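PDB 3MCX: SusD superfamily protein from Bacteroides thetaiotaomicron, which is of unproven function but, as a SusD family member, probably helps capture glycans at the outer membrane, and binds zinc ions in the crystal. Local coordinates for residues S36-Y41 with I84-N89; Q57-K62 with T322-A327; G249-S254 with E259-L264; E419-Y424 with L429-K434. All coordinates share one frame; numbering follows the deposited sequence. Where two conformers were deposited one is given.

Interaction 1: S36-Y41 with I84-N89; sequences SGHSYY and IVLPWN
Van der Waals packing carries most of the contact between S39 and the pair L86 and P87. The hydroxyl of S39 rests on the leucine, with S39 OG 3.4 Å from L86 CB and 3.7 Å from L86 CD1; a chi1 of -48°, which sets OG beside its own backbone N, turns it toward L86. From the preceding residue, H38 adds only a marginal touch of its imidazole on L86 CD1, and its ring lays one face over S39 OG, which stands 3.5 Å above the centre of the H38 ring plane. The hydrogen-bonding end of H38 is engaged elsewhere, ND1 with D43, whose carboxylate also receives S39 N.

The polar part is a CA-H...O approach, P87 CA to S39 O at 3.4 Å, with an angle of 149° at the hydrogen. Buried here, S39 O has no conventional hydrogen-bonding partner in the model.

Within the backbones, Y40 N to G37 O at 3.1 Å closes the turn, and P87, whose N carries no hydrogen, kinks the helix. The result is a type II beta turn, from the loop between helices 21-36 and 44-51, seated against the proline kink of helix 81-106 in the largely helical SusD fold.

Interaction 2: Q57-K62 with T322-A327; sequences QARITK and TGLPAA
R59 and L324 come within 6.5 Å of each other at their CA atoms, where two loops far apart in the sequence of this SusD-type fold pass without strand pairing. The joining element is an arginine that reaches over to a loop carbonyl. R59 runs out straight through its first two side-chain bonds and then bends at the third (chi3 57°), which curls the chain round G323 O. R59 NH1 donates to G323 O at 2.9 Å with an N-H...O angle of 163°; the acceptor lies at the guanidinium edge, practically in its plane, whereas the donor is tilted from the carbonyl plane. R59 NH2 binds N289 O, so a second backbone carbonyl helps fix the rotation of the group, and I60 CG2 lies 3.6 Å above one face of the R59 guanidinium. N290 OD1 accepts from I60 N, and weakly from R59 N, in segment 57-62.

Apolar contacts follow the same chain. L324 crosses the arginine at about a right angle, L324 CD2 standing 4.0 Å from R59 CD; its side chain is about 7 Å from those of the zinc ligands E315 and H330. On the backbone side, the ring of P325 approaches the carbonyl of R59, with P325 CD 3.9 Å from R59 O.

Interaction 3: G249-S254 with E259-L264; sequences GQDFQS and ELYITL
F252 and E259 are joined by a hydrogen bond and by a face contact, both made by one carboxylate oxygen. F252 N donates to E259 OE2 at 2.8 Å with an angle of 166° at the hydrogen, meeting the oxygen on its syn side but somewhat out of the carboxylate plane. E259 gets there by keeping CG anti to its backbone N and staying extended beyond it. OE2 is also held by N350 ND2, while E259 OE1 binds S256 OG and a water 2.6 Å from OE1. That water accepts from Q253 N at 2.9 Å, which makes a second, bridged link to the loop.

Over the ring, the carboxylate of E259 and the F252 ring lie nearly parallel, 8° apart, with E259 OE2 3.5 Å above one face and shifted toward the rim. The same ring presents its edge to E259 O.

Y261 supplies the remaining aromatic contacts. Y261 CD1 is 4.0 Å from F252 CE2, and the tyrosine ring edge receives D251 OD2 at 3.4 Å from Y261 CE1, the carboxylate standing 85° to the ring. D251 OD1 and E259 OE2 are 4.6 Å apart and may repel mildly, which the salt bridge of D251 OD1 to K341 probably offsets.

The loop thus folds back on the strand it leads into. Strand 256-260 pairs antiparallel with 351-355, and L260, directed away from the loop, packs on Y32 and S36 of helix 21-36.

Interaction 4: E419-Y424 with L429-K434; sequences EVFYDY and LAIERK
I431 lies over one face of the Y424 ring, making a CH-pi contact: I431 CG1 is 3.9 Å from the ring centroid, 27° off the normal, and closest to Y424 CG at 3.5 Å. The end of the side chain goes on to a second aromatic, where I431 CD1 meets the edge of the F421 ring, 3.6 Å from F421 CE1. The two carbons of this branch thus meet one ring at its face and the other at its edge. Beside them, L429 CB approaches Y424 CD2 at 3.9 Å, and A430 O comes obliquely to the same carbon.

A backbone bond ties the two segments together: L429 N donates to Y424 O at 3.0 Å, nearly straight at 171°. It reaches from the last turn of helix 420-426 across to the chain that enters strand 431-432, within the mainly helical SusD fold. The strand is itself paired antiparallel with 449-450, I431 bonding to I450 through the backbone.

Further out, the aromatics are set by the helix and its surroundings. F421 keeps CG anti to the backbone N (chi1 -178°), which sends its ring toward I431 and against R52 and Y74. V420 CG1 and F421 O border the Y424 ring in its plane, while R411 of helix 403-414 touches the tyrosine and L407 touches L429. D423 OD2 forms a salt bridge to R410 of helix 403-414, while OD1 bridges to R426 within its own helix. Past the strand, R433 binds backbone oxygens of A53, Y72 and A447.

Interactions 1 and 3 touch directly: S36 CA lies 3.7 Å from L260 CD1, and S36 OG 4.0 Å from I262 CD1, so S36 joins them although their centres are 20 Å apart. Interaction 4 approaches both interaction 1 and interaction 2 to about 7 Å between nearest atoms without touching either. Y72 is a neighbour of both interaction 2 and interaction 4: it packs on Q57 and A58, and its carbonyl accepts from R433. Interaction 3 stays about 20 Å from interaction 2 at nearest atoms. Only interaction 2 lies near an annotated metal site: the L324 side chain is about 8 Å from the zinc ion bound by E315, E319 and H330.

Interaction 1: S36-Y41 with I84-N89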
loop_
_atom_site.group_PDB
_atom_site.type_symbol
_atom_site.label_atom_id
_atom_site.label_comp_id
_atom_site.label_asym_id
_atom_site.label_seq_id
_atom_site.Cartn_x
_atom_site.Cartn_y
_atom_site.Cartn_z
ATOM N N SER A 36 -11.526 -1.447 4.551
ATOM C CA SER A 36 -10.780 -2.437 5.312
ATOM C C SER A 36 -11.134 -3.862 4.906
ATOM O O SER A 36 -10.467 -4.819 5.322
ATOM C CB SER A 36 -11.053 -2.263 6.809
ATOM O OG SER A 36 -12.296 -2.784 7.144
ATOM N N GLY A 37 -12.157 -4.008 4.066
ATOM C CA GLY A 37 -12.691 -5.282 3.720
ATOM C C GLY A 37 -11.972 -6.049 2.617
ATOM O O GLY A 37 -11.000 -5.603 1.992
ATOM N N HIS A 38 -12.449 -7.262 2.420
ATOM C CA HIS A 38 -11.995 -8.102 1.356
ATOM C C HIS A 38 -12.094 -7.371 0.016
ATOM O O HIS A 38 -13.087 -6.693 -0.253
ATOM C CB HIS A 38 -12.789 -9.408 1.414
ATOM C CG HIS A 38 -12.512 -10.373 0.304
ATOM N ND1 HIS A 38 -11.233 -10.784 -0.028
ATOM C CD2 HIS A 38 -13.359 -11.063 -0.492
ATOM C CE1 HIS A 38 -11.314 -11.657 -1.024
ATOM N NE2 HIS A 38 -12.588 -11.834 -1.329
ATOM N N SER A 39 -11.030 -7.526 -0.774
ATOM C CA SER A 39 -10.897 -7.009 -2.132
ATOM C C SER A 39 -10.441 -5.569 -2.163
ATOM O O SER A 39 -10.145 -5.062 -3.244
ATOM C CB SER A 39 -12.155 -7.216 -2.992
ATOM O OG SER A 39 -12.667 -8.546 -2.905
ATOM N N TYR A 40 -10.366 -4.910 -1.011
ATOM C CA TYR A 40 -9.710 -3.621 -0.928
ATOM C C TYR A 40 -8.437 -3.766 -0.055
ATOM O O TYR A 40 -7.576 -4.543 -0.403
ATOM C CB TYR A 40 -10.670 -2.521 -0.467
ATOM C CG TYR A 40 -10.245 -1.077 -0.811
ATOM C CD1 TYR A 40 -8.917 -0.745 -1.091
ATOM C CD2 TYR A 40 -11.190 -0.051 -0.849
ATOM C CE1 TYR A 40 -8.540 0.539 -1.378
ATOM C CE2 TYR A 40 -10.797 1.264 -1.133
ATOM C CZ TYR A 40 -9.471 1.526 -1.389
ATOM O OH TYR A 40 -9.085 2.825 -1.664
ATOM N N TYR A 41 -8.346 -3.066 1.076
ATOM C CA TYR A 41 -7.112 -3.128 1.857
ATOM C C TYR A 41 -7.005 -4.401 2.717
ATOM O O TYR A 41 -5.920 -4.694 3.229
ATOM C CB TYR A 41 -6.982 -1.900 2.736
ATOM C CG TYR A 41 -6.444 -0.666 2.084
ATOM C CD1 TYR A 41 -5.155 -0.617 1.612
ATOM C CD2 TYR A 41 -7.226 0.464 1.972
ATOM C CE1 TYR A 41 -4.620 0.549 1.060
ATOM C CE2 TYR A 41 -6.702 1.631 1.416
ATOM C CZ TYR A 41 -5.415 1.676 0.952
ATOM O OH TYR A 41 -4.900 2.851 0.419
ATOM N N ILE A 84 -9.165 -9.208 -10.267
ATOM C CA ILE A 84 -9.421 -8.084 -11.178
ATOM C C ILE A 84 -10.818 -7.514 -10.985
ATOM O O ILE A 84 -10.951 -6.320 -10.674
ATOM C CB ILE A 84 -9.191 -8.504 -12.634
ATOM C CG1 ILE A 84 -7.718 -8.870 -12.901
ATOM C CG2 ILE A 84 -9.657 -7.422 -13.630
ATOM C CD1 ILE A 84 -6.711 -7.720 -12.725
ATOM N N VAL A 85 -11.849 -8.332 -11.118
ATOM C CA VAL A 85 -13.212 -7.816 -11.022
ATOM C C VAL A 85 -13.486 -7.262 -9.620
ATOM O O VAL A 85 -13.966 -6.147 -9.458
ATOM C CB VAL A 85 -14.251 -8.895 -11.369
ATOM C CG1 VAL A 85 -15.678 -8.362 -11.275
ATOM C CG2 VAL A 85 -14.032 -9.427 -12.797
ATOM N N LEU A 86 -13.201 -8.049 -8.580
ATOM C CA LEU A 86 -13.521 -7.594 -7.230
ATOM C C LEU A 86 -12.696 -6.359 -6.813
ATOM O O LEU A 86 -13.271 -5.406 -6.276
ATOM C CB LEU A 86 -13.364 -8.777 -6.241
ATOM C CG LEU A 86 -14.532 -9.751 -6.237
ATOM C CD1 LEU A 86 -14.180 -10.942 -5.352
ATOM C CD2 LEU A 86 -15.849 -9.076 -5.765
ATOM N N PRO A 87 -11.368 -6.349 -7.037
ATOM C CA PRO A 87 -10.630 -5.143 -6.637
ATOM C C PRO A 87 -11.042 -3.872 -7.350
ATOM O O PRO A 87 -11.039 -2.816 -6.738
ATOM C CB PRO A 87 -9.162 -5.531 -6.879
ATOM C CG PRO A 87 -9.166 -7.065 -6.773
ATOM C CD PRO A 87 -10.461 -7.459 -7.394
ATOM N N TRP A 88 -11.414 -3.982 -8.609
ATOM C CA TRP A 88 -11.942 -2.838 -9.360
ATOM C C TRP A 88 -13.283 -2.390 -8.785
ATOM O O TRP A 88 -13.479 -1.219 -8.443
ATOM C CB TRP A 88 -12.116 -3.250 -10.817
ATOM C CG TRP A 88 -12.715 -2.223 -11.726
ATOM C CD1 TRP A 88 -14.018 -2.021 -11.937
ATOM C CD2 TRP A 88 -12.016 -1.361 -12.640
ATOM N NE1 TRP A 88 -14.215 -1.050 -12.911
ATOM C CE2 TRP A 88 -12.989 -0.639 -13.350
ATOM C CE3 TRP A 88 -10.673 -1.109 -12.882
ATOM C CZ2 TRP A 88 -12.655 0.320 -14.332
ATOM C CZ3 TRP A 88 -10.333 -0.165 -13.857
ATOM C CH2 TRP A 88 -11.310 0.518 -14.568
ATOM N N ASN A 89 -14.229 -3.322 -8.679
ATOM C CA ASN A 89 -15.592 -2.978 -8.322
ATOM C C ASN A 89 -15.641 -2.479 -6.873
ATOM O O ASN A 89 -16.430 -1.611 -6.535
ATOM C CB ASN A 89 -16.546 -4.162 -8.477
ATOM C CG ASN A 89 -16.945 -4.430 -9.916
ATOM O OD1 ASN A 89 -16.784 -3.579 -10.790
ATOM N ND2 ASN A 89 -17.537 -5.585 -10.145
#

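Interaction 2: Q57-K62 with T322-A327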
loop_
_atom_site.group_PDB
_atom_site.type_symbol
_atom_site.label_atom_id
_atom_site.label_comp_id
_atom_site.label_asym_id
_atom_site.label_seq_id
_atom_site.Cartn_x
_atom_site.Cartn_y
_atom_site.Cartn_z
ATOM N N GLN A 57 7.121 -13.518 -2.371
ATOM C CA GLN A 57 6.705 -14.367 -3.487
ATOM C C GLN A 57 5.518 -15.234 -3.090
ATOM O O GLN A 57 5.243 -15.436 -1.913
ATOM C CB GLN A 57 7.864 -15.271 -3.940
ATOM C CG GLN A 57 8.438 -16.137 -2.843
ATOM C CD GLN A 57 9.388 -17.167 -3.368
ATOM O OE1 GLN A 57 10.611 -16.965 -3.488
ATOM N NE2 GLN A 57 8.831 -18.315 -3.731
ATOM N N ALA A 58 4.816 -15.779 -4.080
ATOM C CA ALA A 58 3.903 -16.884 -3.778
ATOM C C ALA A 58 4.685 -18.058 -3.228
ATOM O O ALA A 58 5.814 -18.344 -3.663
ATOM C CB ALA A 58 3.114 -17.314 -5.056
ATOM N N ARG A 59 4.034 -18.795 -2.333
ATOM C CA ARG A 59 4.548 -20.073 -1.892
ATOM C C ARG A 59 4.327 -21.207 -2.913
ATOM O O ARG A 59 5.150 -22.114 -3.053
ATOM C CB ARG A 59 3.948 -20.448 -0.532
ATOM C CG ARG A 59 4.380 -21.790 0.041
ATOM C CD ARG A 59 3.737 -22.139 1.391
ATOM N NE ARG A 59 2.257 -22.130 1.305
ATOM C CZ ARG A 59 1.514 -23.118 0.808
ATOM N NH1 ARG A 59 2.046 -24.265 0.421
ATOM N NH2 ARG A 59 0.197 -22.938 0.726
ATOM N N ILE A 60 3.148 -21.157 -3.551
ATOM C CA ILE A 60 2.681 -22.171 -4.444
ATOM C C ILE A 60 1.841 -21.499 -5.548
ATOM O O ILE A 60 1.085 -20.554 -5.288
ATOM C CB ILE A 60 1.898 -23.276 -3.652
ATOM C CG1 ILE A 60 1.740 -24.537 -4.469
ATOM C CG2 ILE A 60 0.603 -22.759 -3.094
ATOM C CD1 ILE A 60 1.270 -25.745 -3.619
ATOM N N THR A 61 1.923 -22.066 -6.751
ATOM C CA THR A 61 1.065 -21.571 -7.814
ATOM C C THR A 61 -0.340 -22.133 -7.601
ATOM O O THR A 61 -0.515 -23.305 -7.262
ATOM C CB THR A 61 1.616 -21.916 -9.211
ATOM O OG1 THR A 61 0.907 -21.123 -10.182
ATOM C CG2 THR A 61 1.529 -23.421 -9.575
ATOM N N LYS A 62 -1.346 -21.292 -7.812
ATOM C CA LYS A 62 -2.749 -21.691 -7.661
ATOM C C LYS A 62 -3.601 -21.516 -8.923
ATOM O O LYS A 62 -4.764 -21.943 -8.947
ATOM C CB LYS A 62 -3.402 -20.914 -6.528
ATOM C CG LYS A 62 -2.843 -21.228 -5.141
ATOM C CD LYS A 62 -3.454 -20.381 -4.092
ATOM C CE LYS A 62 -3.027 -20.799 -2.683
ATOM N NZ LYS A 62 -3.788 -21.972 -2.123
ATOM N N THR A 322 6.761 -29.905 3.853
ATOM C CA THR A 322 6.825 -30.236 2.421
ATOM C C THR A 322 5.955 -29.315 1.572
ATOM O O THR A 322 5.996 -29.428 0.337
ATOM C CB THR A 322 6.431 -31.673 2.144
ATOM O OG1 THR A 322 5.090 -31.859 2.584
ATOM C CG2 THR A 322 7.378 -32.626 2.871
ATOM N N GLY A 323 5.247 -28.363 2.206
ATOM C CA GLY A 323 4.456 -27.324 1.537
ATOM C C GLY A 323 5.273 -26.121 1.081
ATOM O O GLY A 323 4.760 -25.200 0.434
ATOM N N LEU A 324 6.571 -26.144 1.394
ATOM C CA LEU A 324 7.492 -25.103 0.930
ATOM C C LEU A 324 8.306 -25.637 -0.237
ATOM O O LEU A 324 8.588 -26.803 -0.327
ATOM C CB LEU A 324 8.461 -24.690 2.049
ATOM C CG LEU A 324 7.884 -23.827 3.148
ATOM C CD1 LEU A 324 8.876 -23.748 4.321
ATOM C CD2 LEU A 324 7.561 -22.434 2.672
ATOM N N PRO A 325 8.775 -24.725 -1.100
ATOM C CA PRO A 325 9.809 -25.153 -2.033
ATOM C C PRO A 325 10.956 -25.817 -1.267
ATOM O O PRO A 325 11.318 -25.315 -0.199
ATOM C CB PRO A 325 10.250 -23.830 -2.658
ATOM C CG PRO A 325 9.070 -22.970 -2.587
ATOM C CD PRO A 325 8.400 -23.316 -1.268
ATOM N N ALA A 326 11.534 -26.896 -1.777
ATOM C CA ALA A 326 12.572 -27.654 -1.063
ATOM C C ALA A 326 13.706 -26.740 -0.563
ATOM O O ALA A 326 14.130 -26.846 0.572
ATOM C CB ALA A 326 13.160 -28.792 -1.939
ATOM N N ALA A 327 14.163 -25.806 -1.399
ATOM C CA ALA A 327 15.274 -24.936 -0.987
ATOM C C ALA A 327 14.928 -23.975 0.161
ATOM O O ALA A 327 15.828 -23.475 0.864
ATOM C CB ALA A 327 15.820 -24.133 -2.205
#

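Interaction 3: G249-S254 with E259-L264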
loop_
_atom_site.group_PDB
_atom_site.type_symbol
_atom_site.label_atom_id
_atom_site.label_comp_id
_atom_site.label_asym_id
_atom_site.label_seq_id
_atom_site.Cartn_x
_atom_site.Cartn_y
_atom_site.Cartn_z
ATOM N N GLY A 249 1.474 -6.091 15.384
ATOM C CA GLY A 249 0.227 -6.647 15.878
ATOM C C GLY A 249 -0.505 -5.812 16.888
ATOM O O GLY A 249 -1.687 -6.056 17.167
ATOM N N GLN A 250 0.199 -4.873 17.518
ATOM C CA GLN A 250 -0.392 -3.994 18.519
ATOM C C GLN A 250 -1.047 -2.802 17.813
ATOM O O GLN A 250 -0.489 -2.222 16.865
ATOM C CB GLN A 250 0.648 -3.515 19.544
ATOM C CG GLN A 250 1.236 -4.642 20.375
ATOM C CD GLN A 250 0.172 -5.396 21.137
ATOM O OE1 GLN A 250 -0.165 -6.545 20.814
ATOM N NE2 GLN A 250 -0.396 -4.746 22.131
ATOM N N ASP A 251 -2.245 -2.444 18.267
ATOM C CA ASP A 251 -3.019 -1.369 17.628
ATOM C C ASP A 251 -2.383 0.012 17.824
ATOM O O ASP A 251 -1.945 0.349 18.931
ATOM C CB ASP A 251 -4.426 -1.305 18.234
ATOM C CG ASP A 251 -5.334 -2.448 17.806
ATOM O OD1 ASP A 251 -4.916 -3.355 17.062
ATOM O OD2 ASP A 251 -6.496 -2.395 18.233
ATOM N N PHE A 252 -2.395 0.827 16.778
ATOM C CA PHE A 252 -2.142 2.275 16.875
ATOM C C PHE A 252 -0.856 2.642 17.630
ATOM O O PHE A 252 -0.860 3.455 18.533
ATOM C CB PHE A 252 -3.362 2.980 17.482
ATOM C CG PHE A 252 -4.654 2.631 16.782
ATOM C CD1 PHE A 252 -4.840 2.937 15.463
ATOM C CD2 PHE A 252 -5.655 1.977 17.463
ATOM C CE1 PHE A 252 -6.007 2.595 14.823
ATOM C CE2 PHE A 252 -6.841 1.657 16.821
ATOM C CZ PHE A 252 -6.999 1.967 15.516
ATOM N N GLN A 253 0.243 2.038 17.196
ATOM C CA GLN A 253 1.560 2.301 17.770
ATOM C C GLN A 253 2.090 3.618 17.197
ATOM O O GLN A 253 1.498 4.193 16.302
ATOM C CB GLN A 253 2.477 1.096 17.530
ATOM C CG GLN A 253 1.951 -0.166 18.235
ATOM C CD GLN A 253 1.900 0.000 19.755
ATOM O OE1 GLN A 253 2.939 0.042 20.407
ATOM N NE2 GLN A 253 0.683 0.144 20.336
ATOM N N SER A 254 3.204 4.083 17.749
ATOM C CA SER A 254 3.620 5.473 17.613
ATOM C C SER A 254 3.975 5.943 16.205
ATOM O O SER A 254 3.986 7.149 15.972
ATOM C CB SER A 254 4.787 5.780 18.563
ATOM O OG SER A 254 5.976 5.120 18.156
ATOM N N GLU A 259 -4.542 3.964 10.165
ATOM C CA GLU A 259 -4.639 2.524 10.377
ATOM C C GLU A 259 -6.106 2.176 10.605
ATOM O O GLU A 259 -6.775 2.807 11.417
ATOM C CB GLU A 259 -3.775 2.157 11.580
ATOM C CG GLU A 259 -3.892 0.741 12.096
ATOM C CD GLU A 259 -2.940 0.552 13.280
ATOM O OE1 GLU A 259 -1.789 1.053 13.199
ATOM O OE2 GLU A 259 -3.316 -0.039 14.305
ATOM N N LEU A 260 -6.589 1.169 9.879
ATOM C CA LEU A 260 -7.984 0.738 9.979
ATOM C C LEU A 260 -8.121 -0.272 11.101
ATOM O O LEU A 260 -7.344 -1.208 11.213
ATOM C CB LEU A 260 -8.473 0.157 8.654
ATOM C CG LEU A 260 -8.431 1.142 7.492
ATOM C CD1 LEU A 260 -8.524 0.388 6.169
ATOM C CD2 LEU A 260 -9.550 2.187 7.642
ATOM N N TYR A 261 -9.136 -0.064 11.934
ATOM C CA TYR A 261 -9.388 -0.887 13.118
ATOM C C TYR A 261 -10.128 -2.153 12.723
ATOM O O TYR A 261 -11.182 -2.090 12.044
ATOM C CB TYR A 261 -10.219 -0.090 14.105
ATOM C CG TYR A 261 -10.524 -0.783 15.403
ATOM C CD1 TYR A 261 -9.512 -1.232 16.227
ATOM C CD2 TYR A 261 -11.848 -0.996 15.823
ATOM C CE1 TYR A 261 -9.801 -1.863 17.420
ATOM C CE2 TYR A 261 -12.144 -1.615 17.029
ATOM C CZ TYR A 261 -11.116 -2.046 17.827
ATOM O OH TYR A 261 -11.411 -2.662 19.032
ATOM N N ILE A 262 -9.597 -3.289 13.182
ATOM C CA ILE A 262 -10.128 -4.615 12.928
ATOM C C ILE A 262 -10.344 -5.340 14.238
ATOM O O ILE A 262 -9.500 -5.318 15.145
ATOM C CB ILE A 262 -9.123 -5.452 12.093
ATOM C CG1 ILE A 262 -8.823 -4.795 10.732
ATOM C CG2 ILE A 262 -9.557 -6.931 11.963
ATOM C CD1 ILE A 262 -10.016 -4.743 9.789
ATOM N N THR A 263 -11.496 -5.989 14.358
ATOM C CA THR A 263 -11.696 -7.042 15.350
ATOM C C THR A 263 -12.462 -8.194 14.693
ATOM O O THR A 263 -12.872 -8.101 13.531
ATOM C CB THR A 263 -12.485 -6.573 16.587
ATOM O OG1 THR A 263 -13.847 -6.376 16.207
ATOM C CG2 THR A 263 -11.882 -5.264 17.174
ATOM N N LEU A 264 -12.651 -9.292 15.438
ATOM C CA LEU A 264 -13.435 -10.412 14.897
ATOM C C LEU A 264 -14.940 -10.093 14.740
ATOM O O LEU A 264 -15.672 -10.864 14.099
ATOM C CB LEU A 264 -13.242 -11.668 15.754
ATOM C CG LEU A 264 -11.861 -12.329 15.660
ATOM C CD1 LEU A 264 -11.843 -13.642 16.442
ATOM C CD2 LEU A 264 -11.400 -12.559 14.202
HETATM O O HOH W 1 0.248 0.451 14.781
#

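Interaction 4: E419-Y424 with L429-K434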
loop_
_atom_site.group_PDB
_atom_site.type_symbol
_atom_site.label_atom_id
_atom_site.label_comp_id
_atom_site.label_asym_id
_atom_site.label_seq_id
_atom_site.Cartn_x
_atom_site.Cartn_y
_atom_site.Cartn_z
ATOM N N GLU A 419 4.135 -1.310 -0.818
ATOM C CA GLU A 419 4.698 -0.190 -1.582
ATOM C C GLU A 419 5.931 -0.510 -2.417
ATOM O O GLU A 419 6.220 0.226 -3.355
ATOM C CB GLU A 419 5.039 0.986 -0.683
ATOM C CG GLU A 419 3.826 1.681 -0.120
ATOM C CD GLU A 419 2.964 2.282 -1.168
ATOM O OE1 GLU A 419 3.521 2.914 -2.102
ATOM O OE2 GLU A 419 1.737 2.105 -1.134
ATOM N N VAL A 420 6.707 -1.531 -2.065
ATOM C CA VAL A 420 7.997 -1.736 -2.715
ATOM C C VAL A 420 7.958 -1.844 -4.241
ATOM O O VAL A 420 8.866 -1.347 -4.914
ATOM C CB VAL A 420 8.766 -2.908 -2.038
ATOM C CG1 VAL A 420 9.859 -3.511 -2.923
ATOM C CG2 VAL A 420 9.305 -2.411 -0.700
ATOM N N PHE A 421 6.928 -2.457 -4.808
ATOM C CA PHE A 421 6.794 -2.491 -6.273
ATOM C C PHE A 421 6.988 -1.119 -6.917
ATOM O O PHE A 421 7.696 -0.962 -7.899
ATOM C CB PHE A 421 5.384 -3.015 -6.556
ATOM C CG PHE A 421 5.006 -3.187 -8.012
ATOM C CD1 PHE A 421 5.869 -3.697 -8.953
ATOM C CD2 PHE A 421 3.685 -2.924 -8.414
ATOM C CE1 PHE A 421 5.449 -3.931 -10.233
ATOM C CE2 PHE A 421 3.289 -3.134 -9.699
ATOM C CZ PHE A 421 4.150 -3.648 -10.598
ATOM N N TYR A 422 6.314 -0.144 -6.333
ATOM C CA TYR A 422 6.312 1.231 -6.881
ATOM C C TYR A 422 7.684 1.882 -6.791
ATOM O O TYR A 422 8.029 2.720 -7.630
ATOM C CB TYR A 422 5.220 2.041 -6.173
ATOM C CG TYR A 422 3.895 1.359 -6.327
ATOM C CD1 TYR A 422 3.296 1.265 -7.594
ATOM C CD2 TYR A 422 3.321 0.676 -5.259
ATOM C CE1 TYR A 422 2.127 0.609 -7.783
ATOM C CE2 TYR A 422 2.115 -0.039 -5.454
ATOM C CZ TYR A 422 1.546 -0.067 -6.712
ATOM O OH TYR A 422 0.367 -0.775 -6.936
ATOM N N ASP A 423 8.493 1.470 -5.808
ATOM C CA ASP A 423 9.900 1.927 -5.713
ATOM C C ASP A 423 10.663 1.628 -6.996
ATOM O O ASP A 423 11.455 2.444 -7.468
ATOM C CB ASP A 423 10.644 1.251 -4.554
ATOM C CG ASP A 423 10.047 1.526 -3.203
ATOM O OD1 ASP A 423 9.012 2.220 -3.057
ATOM O OD2 ASP A 423 10.674 1.047 -2.217
ATOM N N TYR A 424 10.460 0.436 -7.558
ATOM C CA TYR A 424 11.115 0.085 -8.798
ATOM C C TYR A 424 10.504 0.896 -9.937
ATOM O O TYR A 424 11.227 1.494 -10.736
ATOM C CB TYR A 424 10.930 -1.397 -9.119
ATOM C CG TYR A 424 11.698 -2.334 -8.222
ATOM C CD1 TYR A 424 11.158 -2.730 -7.012
ATOM C CD2 TYR A 424 12.942 -2.835 -8.593
ATOM C CE1 TYR A 424 11.868 -3.599 -6.181
ATOM C CE2 TYR A 424 13.632 -3.694 -7.773
ATOM C CZ TYR A 424 13.066 -4.102 -6.583
ATOM O OH TYR A 424 13.767 -4.968 -5.746
ATOM N N LEU A 429 13.333 1.002 -12.788
ATOM C CA LEU A 429 14.205 -0.127 -12.483
ATOM C C LEU A 429 13.526 -1.436 -12.820
ATOM O O LEU A 429 12.342 -1.615 -12.514
ATOM C CB LEU A 429 14.525 -0.156 -10.988
ATOM C CG LEU A 429 15.295 1.059 -10.504
ATOM C CD1 LEU A 429 15.499 0.937 -8.974
ATOM C CD2 LEU A 429 16.648 1.275 -11.219
ATOM N N ALA A 430 14.265 -2.336 -13.433
ATOM C CA ALA A 430 13.802 -3.708 -13.657
ATOM C C ALA A 430 13.735 -4.469 -12.348
ATOM O O ALA A 430 14.634 -4.366 -11.503
ATOM C CB ALA A 430 14.718 -4.455 -14.631
ATOM N N ILE A 431 12.709 -5.304 -12.270
ATOM C CA ILE A 431 12.448 -6.186 -11.117
ATOM C C ILE A 431 12.939 -7.560 -11.510
ATOM O O ILE A 431 12.469 -8.106 -12.507
ATOM C CB ILE A 431 10.963 -6.233 -10.851
ATOM C CG1 ILE A 431 10.474 -4.880 -10.340
ATOM C CG2 ILE A 431 10.671 -7.345 -9.824
ATOM C CD1 ILE A 431 8.977 -4.714 -10.523
ATOM N N GLU A 432 13.919 -8.114 -10.783
ATOM C CA GLU A 432 14.463 -9.441 -11.100
ATOM C C GLU A 432 14.236 -10.361 -9.903
ATOM O O GLU A 432 14.635 -10.053 -8.779
ATOM C CB GLU A 432 15.962 -9.399 -11.446
ATOM C CG GLU A 432 16.295 -8.725 -12.789
ATOM C CD GLU A 432 17.783 -8.793 -13.130
ATOM O OE1 GLU A 432 18.604 -8.132 -12.446
ATOM O OE2 GLU A 432 18.129 -9.562 -14.040
ATOM N N ARG A 433 13.587 -11.484 -10.161
ATOM C CA ARG A 433 13.366 -12.523 -9.161
ATOM C C ARG A 433 14.503 -13.540 -9.304
ATOM O O ARG A 433 14.427 -14.441 -10.137
ATOM C CB ARG A 433 12.006 -13.171 -9.420
ATOM C CG ARG A 433 10.811 -12.361 -9.053
ATOM C CD ARG A 433 10.362 -11.279 -10.090
ATOM N NE ARG A 433 9.102 -10.776 -9.601
ATOM C CZ ARG A 433 7.914 -11.340 -9.796
ATOM N NH1 ARG A 433 7.718 -12.244 -10.744
ATOM N NH2 ARG A 433 6.910 -10.920 -9.080
ATOM N N LYS A 434 15.561 -13.379 -8.502
ATOM C CA LYS A 434 16.785 -14.155 -8.657
ATOM C C LYS A 434 16.946 -15.291 -7.644
ATOM O O LYS A 434 17.681 -16.242 -7.889
ATOM C CB LYS A 434 18.033 -13.265 -8.567
ATOM C CG LYS A 434 18.182 -12.302 -9.754
ATOM C CD LYS A 434 19.619 -11.838 -9.857
ATOM C CE LYS A 434 19.725 -10.397 -10.291
ATOM N NZ LYS A 434 21.116 -9.823 -9.981
#